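Local coordinates for probable transcriptional regulator, ArsR family protein (Rhodococcus sp. RHA1, PDB 3F6O), which probably acts as a DNA-binding transcriptional regulator of the ArsR type, built as a winged helix-turn-helix dimer, at residues A[6-11]-A[79-84]; A[32-37]-A[43-48]; A[50-55]-A[61-66]. All coordinates share one frame; numbering follows the deposited sequence.

Contact 1: residues A[6-11]-A[79-84]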
loop_
_atom_site.group_PDB
_atom_site.type_symbol
_atom_site.label_atom_id
_atom_site.label_comp_id
_atom_site.label_asym_id
_atom_site.label_seq_id
_atom_site.Cartn_x
_atom_site.Cartn_y
_atom_site.Cartn_z
ATOM N N GLU A 6 5.063 11.461 -3.587
ATOM C CA GLU A 6 4.901 11.772 -2.167
ATOM C C GLU A 6 3.466 11.619 -1.644
ATOM O O GLU A 6 3.254 11.328 -0.454
ATOM C CB GLU A 6 5.438 13.181 -1.839
ATOM C CG GLU A 6 4.815 14.331 -2.663
ATOM C CD GLU A 6 5.660 14.725 -3.864
ATOM O OE1 GLU A 6 5.724 15.925 -4.199
ATOM O OE2 GLU A 6 6.299 13.852 -4.480
ATOM N N GLN A 7 2.488 11.811 -2.521
ATOM C CA GLN A 7 1.098 11.569 -2.163
ATOM C C GLN A 7 0.827 10.070 -1.906
ATOM O O GLN A 7 0.146 9.693 -0.924
ATOM C CB GLN A 7 0.161 12.169 -3.231
ATOM C CG GLN A 7 0.107 13.736 -3.184
ATOM C CD GLN A 7 -0.903 14.280 -2.143
ATOM O OE1 GLN A 7 -0.546 14.683 -1.021
ATOM N NE2 GLN A 7 -2.167 14.249 -2.506
ATOM N N LEU A 8 1.414 9.211 -2.737
ATOM C CA LEU A 8 1.190 7.774 -2.584
ATOM C C LEU A 8 1.945 7.135 -1.416
ATOM O O LEU A 8 1.478 6.182 -0.837
ATOM C CB LEU A 8 1.490 7.032 -3.884
ATOM C CG LEU A 8 0.553 7.293 -5.067
ATOM C CD1 LEU A 8 1.232 6.762 -6.309
ATOM C CD2 LEU A 8 -0.841 6.651 -4.883
ATOM N N ASN A 9 3.130 7.639 -1.088
ATOM C CA ASN A 9 3.907 7.060 -0.005
ATOM C C ASN A 9 3.118 6.892 1.282
ATOM O O ASN A 9 3.058 5.787 1.846
ATOM C CB ASN A 9 5.138 7.925 0.282
ATOM C CG ASN A 9 6.080 8.026 -0.909
ATOM O OD1 ASN A 9 6.068 7.183 -1.827
ATOM N ND2 ASN A 9 6.910 9.062 -0.899
ATOM N N GLY A 10 2.493 7.978 1.740
ATOM C CA GLY A 10 1.763 7.933 3.001
ATOM C C GLY A 10 0.475 7.120 2.922
ATOM O O GLY A 10 0.062 6.507 3.893
ATOM N N ILE A 11 -0.182 7.163 1.771
ATOM C CA ILE A 11 -1.407 6.379 1.541
ATOM C C ILE A 11 -1.107 4.883 1.694
ATOM O O ILE A 11 -1.806 4.165 2.396
ATOM C CB ILE A 11 -2.021 6.738 0.163
ATOM C CG1 ILE A 11 -2.773 8.085 0.263
ATOM C CG2 ILE A 11 -2.958 5.626 -0.372
ATOM C CD1 ILE A 11 -3.159 8.617 -1.097
ATOM N N PHE A 79 -8.750 5.678 -1.725
ATOM C CA PHE A 79 -9.184 4.483 -2.477
ATOM C C PHE A 79 -8.983 4.675 -3.971
ATOM O O PHE A 79 -8.498 3.784 -4.678
ATOM C CB PHE A 79 -10.659 4.161 -2.181
ATOM C CG PHE A 79 -10.883 3.526 -0.842
ATOM C CD1 PHE A 79 -11.317 4.286 0.235
ATOM C CD2 PHE A 79 -10.683 2.160 -0.658
ATOM C CE1 PHE A 79 -11.541 3.714 1.465
ATOM C CE2 PHE A 79 -10.893 1.564 0.574
ATOM C CZ PHE A 79 -11.331 2.325 1.647
ATOM N N THR A 80 -9.344 5.864 -4.434
ATOM C CA THR A 80 -9.232 6.241 -5.816
ATOM C C THR A 80 -7.782 6.265 -6.230
ATOM O O THR A 80 -7.435 5.730 -7.298
ATOM C CB THR A 80 -9.960 7.593 -6.044
ATOM O OG1 THR A 80 -11.368 7.371 -5.861
ATOM C CG2 THR A 80 -9.691 8.160 -7.454
ATOM N N ALA A 81 -6.927 6.832 -5.378
ATOM C CA ALA A 81 -5.484 6.882 -5.663
ATOM C C ALA A 81 -4.861 5.484 -5.838
ATOM O O ALA A 81 -4.087 5.239 -6.796
ATOM C CB ALA A 81 -4.754 7.673 -4.571
ATOM N N VAL A 82 -5.185 4.581 -4.908
ATOM C CA VAL A 82 -4.679 3.193 -4.919
ATOM C C VAL A 82 -5.155 2.468 -6.200
ATOM O O VAL A 82 -4.353 1.872 -6.961
ATOM C CB VAL A 82 -5.112 2.394 -3.635
ATOM C CG1 VAL A 82 -4.723 0.905 -3.764
ATOM C CG2 VAL A 82 -4.500 2.981 -2.367
ATOM N N GLU A 83 -6.462 2.544 -6.441
ATOM C CA GLU A 83 -7.052 2.039 -7.682
ATOM C C GLU A 83 -6.328 2.539 -8.930
ATOM O O GLU A 83 -5.980 1.739 -9.815
ATOM C CB GLU A 83 -8.535 2.406 -7.746
ATOM C CG GLU A 83 -9.415 1.342 -7.192
ATOM C CD GLU A 83 -10.883 1.568 -7.564
ATOM N N ALA A 84 -6.084 3.849 -8.982
ATOM C CA ALA A 84 -5.397 4.499 -10.096
ATOM C C ALA A 84 -3.973 3.955 -10.311
ATOM O O ALA A 84 -3.579 3.673 -11.448
ATOM C CB ALA A 84 -5.353 6.015 -9.869
#

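Contact 2: residues A[32-37]-A[43-48]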
loop_
_atom_site.group_PDB
_atom_site.type_symbol
_atom_site.label_atom_id
_atom_site.label_comp_id
_atom_site.label_asym_id
_atom_site.label_seq_id
_atom_site.Cartn_x
_atom_site.Cartn_y
_atom_site.Cartn_z
ATOM N N ALA A 32 -18.048 6.408 13.229
ATOM C CA ALA A 32 -17.875 5.876 14.577
ATOM C C ALA A 32 -17.029 6.837 15.398
ATOM O O ALA A 32 -16.296 7.666 14.843
ATOM C CB ALA A 32 -17.198 4.478 14.508
ATOM N N THR A 33 -17.126 6.742 16.718
ATOM C CA THR A 33 -16.252 7.490 17.610
ATOM C C THR A 33 -14.938 6.718 17.815
ATOM O O THR A 33 -14.886 5.513 17.601
ATOM C CB THR A 33 -16.885 7.711 18.997
ATOM O OG1 THR A 33 -17.039 6.449 19.662
ATOM C CG2 THR A 33 -18.238 8.408 18.873
ATOM N N VAL A 34 -13.886 7.420 18.210
ATOM C CA VAL A 34 -12.621 6.768 18.567
ATOM C C VAL A 34 -12.810 5.668 19.632
ATOM O O VAL A 34 -12.229 4.588 19.519
ATOM C CB VAL A 34 -11.568 7.823 19.022
ATOM C CG1 VAL A 34 -10.368 7.155 19.737
ATOM C CG2 VAL A 34 -11.111 8.673 17.828
ATOM N N SER A 35 -13.638 5.925 20.656
ATOM C CA SER A 35 -13.771 4.962 21.761
ATOM C C SER A 35 -14.393 3.667 21.255
ATOM O O SER A 35 -14.022 2.573 21.653
ATOM C CB SER A 35 -14.564 5.559 22.917
ATOM O OG SER A 35 -15.942 5.331 22.700
ATOM N N GLU A 36 -15.312 3.800 20.316
ATOM C CA GLU A 36 -15.917 2.675 19.649
ATOM C C GLU A 36 -14.880 1.901 18.812
ATOM O O GLU A 36 -14.776 0.661 18.913
ATOM C CB GLU A 36 -17.016 3.263 18.784
ATOM C CG GLU A 36 -17.950 2.348 18.227
ATOM C CD GLU A 36 -19.051 3.063 17.434
ATOM O OE1 GLU A 36 -19.311 4.328 17.584
ATOM O OE2 GLU A 36 -19.665 2.308 16.662
ATOM N N LEU A 37 -14.093 2.636 18.015
ATOM C CA LEU A 37 -13.069 2.047 17.147
ATOM C C LEU A 37 -11.963 1.329 17.909
ATOM O O LEU A 37 -11.450 0.325 17.431
ATOM C CB LEU A 37 -12.464 3.104 16.198
ATOM C CG LEU A 37 -13.427 3.746 15.191
ATOM C CD1 LEU A 37 -12.767 4.967 14.477
ATOM C CD2 LEU A 37 -13.921 2.699 14.155
ATOM N N MET A 43 -4.271 -2.259 23.069
ATOM C CA MET A 43 -3.208 -1.282 23.147
ATOM C C MET A 43 -3.778 -0.145 23.938
ATOM O O MET A 43 -4.995 0.000 24.054
ATOM C CB MET A 43 -2.719 -0.822 21.759
ATOM C CG MET A 43 -3.750 -0.130 20.851
ATOM S SD MET A 43 -3.071 0.250 19.207
ATOM C CE MET A 43 -3.077 -1.361 18.416
ATOM N N ALA A 44 -2.886 0.637 24.513
ATOM C CA ALA A 44 -3.257 1.802 25.269
ATOM C C ALA A 44 -3.771 2.859 24.292
ATOM O O ALA A 44 -3.390 2.884 23.110
ATOM C CB ALA A 44 -2.051 2.304 26.057
ATOM N N LEU A 45 -4.664 3.709 24.772
ATOM C CA LEU A 45 -5.263 4.722 23.912
ATOM C C LEU A 45 -4.241 5.614 23.162
ATOM O O LEU A 45 -4.457 5.916 21.996
ATOM C CB LEU A 45 -6.256 5.567 24.695
ATOM C CG LEU A 45 -7.026 6.685 23.979
ATOM C CD1 LEU A 45 -7.923 6.148 22.870
ATOM C CD2 LEU A 45 -7.840 7.448 25.026
ATOM N N PRO A 46 -3.142 6.052 23.832
ATOM C CA PRO A 46 -2.102 6.814 23.107
ATOM C C PRO A 46 -1.566 6.084 21.873
ATOM O O PRO A 46 -1.391 6.706 20.806
ATOM C CB PRO A 46 -0.984 6.955 24.151
ATOM C CG PRO A 46 -1.731 6.987 25.463
ATOM C CD PRO A 46 -2.790 5.910 25.263
ATOM N N SER A 47 -1.317 4.788 22.008
ATOM C CA SER A 47 -0.855 3.983 20.877
ATOM C C SER A 47 -1.917 3.898 19.779
ATOM O O SER A 47 -1.594 3.950 18.592
ATOM C CB SER A 47 -0.451 2.578 21.312
ATOM O OG SER A 47 0.599 2.654 22.269
ATOM N N PHE A 48 -3.176 3.796 20.188
ATOM C CA PHE A 48 -4.276 3.774 19.215
ATOM C C PHE A 48 -4.428 5.113 18.508
ATOM O O PHE A 48 -4.640 5.159 17.298
ATOM C CB PHE A 48 -5.598 3.359 19.849
ATOM C CG PHE A 48 -6.716 3.156 18.826
ATOM C CD1 PHE A 48 -6.690 2.074 17.937
ATOM C CD2 PHE A 48 -7.767 4.054 18.754
ATOM C CE1 PHE A 48 -7.740 1.883 16.974
ATOM C CE2 PHE A 48 -8.810 3.881 17.808
ATOM C CZ PHE A 48 -8.789 2.782 16.931
#

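Contact 3: residues A[50-55]-A[61-66]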
loop_
_atom_site.group_PDB
_atom_site.type_symbol
_atom_site.label_atom_id
_atom_site.label_comp_id
_atom_site.label_asym_id
_atom_site.label_seq_id
_atom_site.Cartn_x
_atom_site.Cartn_y
_atom_site.Cartn_z
ATOM N N LYS A 50 -2.124 7.134 17.754
ATOM C CA LYS A 50 -1.093 7.201 16.703
ATOM C C LYS A 50 -1.624 6.667 15.369
ATOM O O LYS A 50 -1.376 7.245 14.314
ATOM C CB LYS A 50 0.155 6.430 17.135
ATOM C CG LYS A 50 1.181 7.309 17.793
ATOM C CD LYS A 50 1.838 6.627 18.964
ATOM C CE LYS A 50 2.936 5.688 18.574
ATOM N NZ LYS A 50 3.736 5.422 19.824
ATOM N N HIS A 51 -2.394 5.594 15.433
ATOM C CA HIS A 51 -3.027 5.049 14.217
ATOM C C HIS A 51 -4.120 5.959 13.650
ATOM O O HIS A 51 -4.177 6.211 12.450
ATOM C CB HIS A 51 -3.571 3.647 14.481
ATOM C CG HIS A 51 -2.502 2.653 14.786
ATOM N ND1 HIS A 51 -1.445 2.433 13.936
ATOM C CD2 HIS A 51 -2.310 1.834 15.847
ATOM C CE1 HIS A 51 -0.647 1.512 14.453
ATOM N NE2 HIS A 51 -1.152 1.130 15.613
ATOM N N ILE A 52 -4.985 6.448 14.516
ATOM C CA ILE A 52 -6.006 7.393 14.092
ATOM C C ILE A 52 -5.362 8.640 13.410
ATOM O O ILE A 52 -5.768 9.075 12.325
ATOM C CB ILE A 52 -6.873 7.808 15.310
ATOM C CG1 ILE A 52 -7.704 6.603 15.805
ATOM C CG2 ILE A 52 -7.785 9.001 14.965
ATOM C CD1 ILE A 52 -8.737 6.060 14.781
ATOM N N HIS A 53 -4.348 9.200 14.062
ATOM C CA HIS A 53 -3.675 10.385 13.532
ATOM C C HIS A 53 -3.006 10.108 12.187
ATOM O O HIS A 53 -3.040 10.935 11.276
ATOM C CB HIS A 53 -2.650 10.911 14.544
ATOM C CG HIS A 53 -3.282 11.575 15.726
ATOM N ND1 HIS A 53 -2.855 11.362 17.019
ATOM C CD2 HIS A 53 -4.335 12.428 15.813
ATOM C CE1 HIS A 53 -3.606 12.060 17.855
ATOM N NE2 HIS A 53 -4.511 12.716 17.150
ATOM N N PHE A 54 -2.402 8.933 12.070
ATOM C CA PHE A 54 -1.737 8.564 10.825
ATOM C C PHE A 54 -2.778 8.454 9.712
ATOM O O PHE A 54 -2.560 8.950 8.599
ATOM C CB PHE A 54 -0.925 7.266 10.987
ATOM C CG PHE A 54 0.061 7.054 9.873
ATOM C CD1 PHE A 54 1.408 7.312 10.064
ATOM C CD2 PHE A 54 -0.364 6.672 8.605
ATOM C CE1 PHE A 54 2.311 7.142 9.010
ATOM C CE2 PHE A 54 0.541 6.512 7.551
ATOM C CZ PHE A 54 1.850 6.757 7.749
ATOM N N LEU A 55 -3.923 7.820 10.020
ATOM C CA LEU A 55 -5.050 7.708 9.068
ATOM C C LEU A 55 -5.566 9.081 8.615
ATOM O O LEU A 55 -5.849 9.308 7.432
ATOM C CB LEU A 55 -6.218 6.880 9.676
ATOM C CG LEU A 55 -5.986 5.345 9.679
ATOM C CD1 LEU A 55 -7.180 4.585 10.322
ATOM C CD2 LEU A 55 -5.711 4.832 8.236
ATOM N N ILE A 61 -9.087 9.081 6.590
ATOM C CA ILE A 61 -10.256 9.406 7.417
ATOM C C ILE A 61 -10.296 10.905 7.720
ATOM O O ILE A 61 -9.284 11.596 7.575
ATOM C CB ILE A 61 -10.345 8.598 8.775
ATOM C CG1 ILE A 61 -9.306 9.129 9.787
ATOM C CG2 ILE A 61 -10.245 7.070 8.520
ATOM C CD1 ILE A 61 -9.280 8.447 11.179
ATOM N N ARG A 62 -11.471 11.376 8.155
ATOM C CA ARG A 62 -11.616 12.680 8.775
ATOM C C ARG A 62 -12.166 12.472 10.161
ATOM O O ARG A 62 -13.022 11.607 10.376
ATOM C CB ARG A 62 -12.659 13.516 8.046
ATOM C CG ARG A 62 -12.273 14.034 6.701
ATOM C CD ARG A 62 -13.225 15.172 6.376
ATOM N NE ARG A 62 -13.252 15.468 4.955
ATOM C CZ ARG A 62 -13.560 16.658 4.444
ATOM N NH1 ARG A 62 -13.546 16.822 3.122
ATOM N NH2 ARG A 62 -13.864 17.680 5.251
ATOM N N THR A 63 -11.688 13.280 11.103
ATOM C CA THR A 63 -12.186 13.223 12.458
ATOM C C THR A 63 -12.568 14.613 12.924
ATOM O O THR A 63 -12.083 15.624 12.386
ATOM C CB THR A 63 -11.201 12.607 13.459
ATOM O OG1 THR A 63 -10.138 13.523 13.740
ATOM C CG2 THR A 63 -10.622 11.266 12.936
ATOM N N HIS A 64 -13.416 14.637 13.939
ATOM C CA HIS A 64 -13.865 15.873 14.561
ATOM C C HIS A 64 -14.082 15.666 16.047
ATOM O O HIS A 64 -14.755 14.721 16.463
ATOM C CB HIS A 64 -15.119 16.430 13.887
ATOM C CG HIS A 64 -15.657 17.650 14.575
ATOM N ND1 HIS A 64 -15.113 18.903 14.398
ATOM C CD2 HIS A 64 -16.648 17.795 15.484
ATOM C CE1 HIS A 64 -15.764 19.776 15.147
ATOM N NE2 HIS A 64 -16.705 19.130 15.810
ATOM N N LYS A 65 -13.467 16.540 16.844
ATOM C CA LYS A 65 -13.605 16.475 18.294
ATOM C C LYS A 65 -14.600 17.508 18.796
ATOM O O LYS A 65 -14.540 18.689 18.427
ATOM C CB LYS A 65 -12.255 16.683 18.984
ATOM C CG LYS A 65 -12.296 16.574 20.513
ATOM C CD LYS A 65 -11.077 17.227 21.187
ATOM C CE LYS A 65 -11.055 18.743 20.985
ATOM N NZ LYS A 65 -12.237 19.417 21.636
ATOM N N GLN A 66 -15.513 17.048 19.634
ATOM C CA GLN A 66 -16.430 17.934 20.339
ATOM C C GLN A 66 -16.511 17.433 21.765
ATOM O O GLN A 66 -17.060 16.357 22.025
ATOM C CB GLN A 66 -17.813 17.918 19.684
ATOM C CG GLN A 66 -18.891 18.635 20.485
ATOM C CD GLN A 66 -18.939 20.139 20.242
ATOM O OE1 GLN A 66 -17.945 20.841 20.433
ATOM N NE2 GLN A 66 -20.117 20.643 19.845
#

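Contact 1: residues A[6-11]-A[79-84]
The first and last helices of the winged helix-turn-helix subunit, the pair that makes up much of the dimerisation region in ArsR-type proteins, meet where L8 and I11 of helix 5-15 pack on A81 and V82 of helix 77-94. Measured on these short segments, the axes pass 10.5 Å apart and cross at -109°. A81 is the small residue at the crossing: its CB points at the other helix and receives the ends of two longer side chains, I11 CD1 at 3.9 Å and L8 CD2 at 4.1 Å. The same L8 methyl also lies 4.0 Å from the carbonyl oxygen A81 O, which is itself hydrogen-bonded to the side chain of Q3. I11 divides its two branches between neighbours. With CG2 anti to the backbone N, that methyl sits 3.7 Å from V82 CG2, while the CG1-CD1 arm reaches A81. L86 of the second subunit packs on V82, and R21 of that subunit hydrogen-bonds N9 and lies on L8, so the dimer interface is immediate. Across the segments the side chains meet methyl to methyl, one L8 methyl also resting against a backbone oxygen, so shape and exclusion of water do the holding rather than directed bonds.

Contact 2: residues A[32-37]-A[43-48]
The F48 ring reaches across to helix 34-38 and lies obliquely against its first turn, with L37 and V34 as its partners. F48 CZ comes 3.6 Å from L37 C and 3.8 Å from L37 CB, while F48 CE2 is 3.9 Å from V34 O, so the ring meets backbone as much as side chain. CG of F48 stands anti to the backbone N (chi1 -173°), which carries the ring out from helix 45-57 to this surface. The V34 and F48 side chains run alongside one another, pointing opposite ways, with V34 CG1 4.1 Å from F48 CE2. V34 CG1 also meets L45 CD1 at 4.1 Å, the two side chains crossing at about a right angle. Helices 34-38 and 45-57 are the two helices of the helix-turn-helix, the second being the one that recognises DNA in such folds, and V23 of helix 18-28 also packs on F48. The start of helix 34-38 is fixed by a capping box: E36 N donates to T33 OG1 at 3.2 Å, and T33 N makes a weak return bond to E36 OE1 at 3.4 Å. The other carboxylate oxygen of E36 is held by a salt bridge to R26.

Contact 3: residues A[50-55]-A[61-66]
Strand 61-66 follows helix 45-57 after a short turn and runs at 116° to the axis of segment 50-55, the two short axes 8.4 Å apart at closest, and a weak bond from I61 N to L55 O (3.4 Å, 151° at the hydrogen) ties the two where the chain turns back. I61 makes the largest contribution to the packing. Its CG1 sits between the backbone N and the carbonyl carbon (chi1 74°), and with the chain extended beyond it I61 CD1 runs in over the helix, 3.8 Å from L55 CB and 3.7 Å from I52 O. I61 CG1 itself rests against L55 CB, also at 3.8 Å. The I52 side chain crosses that of I61 at about a right angle, its CG2 touching I61 CD1 at 4.1 Å and reaching on to T63 CG2 at 4.2 Å. T63 thus turns its methyl to the helix, while its hydroxyl is taken up by E56 and R70. L24 and L27 of helix 18-28 close over I61 too, making it part of the buried core. Cut back to an alanine, this position would lose CG1, CG2 and CD1 and is likely to leave a gap beside L55 and I52 where helix and strand now interlock. Strand 61-66 pairs with strand 69-74 to form the beta hairpin, or wing, and hairpin and helix-turn-helix together make the winged helix fold, as in ArsR-type proteins.

Along the chain, contact 1 joins the two ends of the fold, and contacts 2 and 3 follow one another in the sequence between its segments. Contacts 2 and 3 are neighbours, their centres about 10 Å apart: both use helix 45-57 and reach the same antiparallel sheet, and they touch through L37 with I52 and M43 with H51. Contact 1 lies on the opposite side of the chain's centre, its centre about 25 Å from that of contact 2 and 18 Å from that of contact 3, which it touches where G10 O meets F54 CE2. The helix-turn-helix and wing thus form one packed unit, joined through helix 45-57 to the dimerising helices.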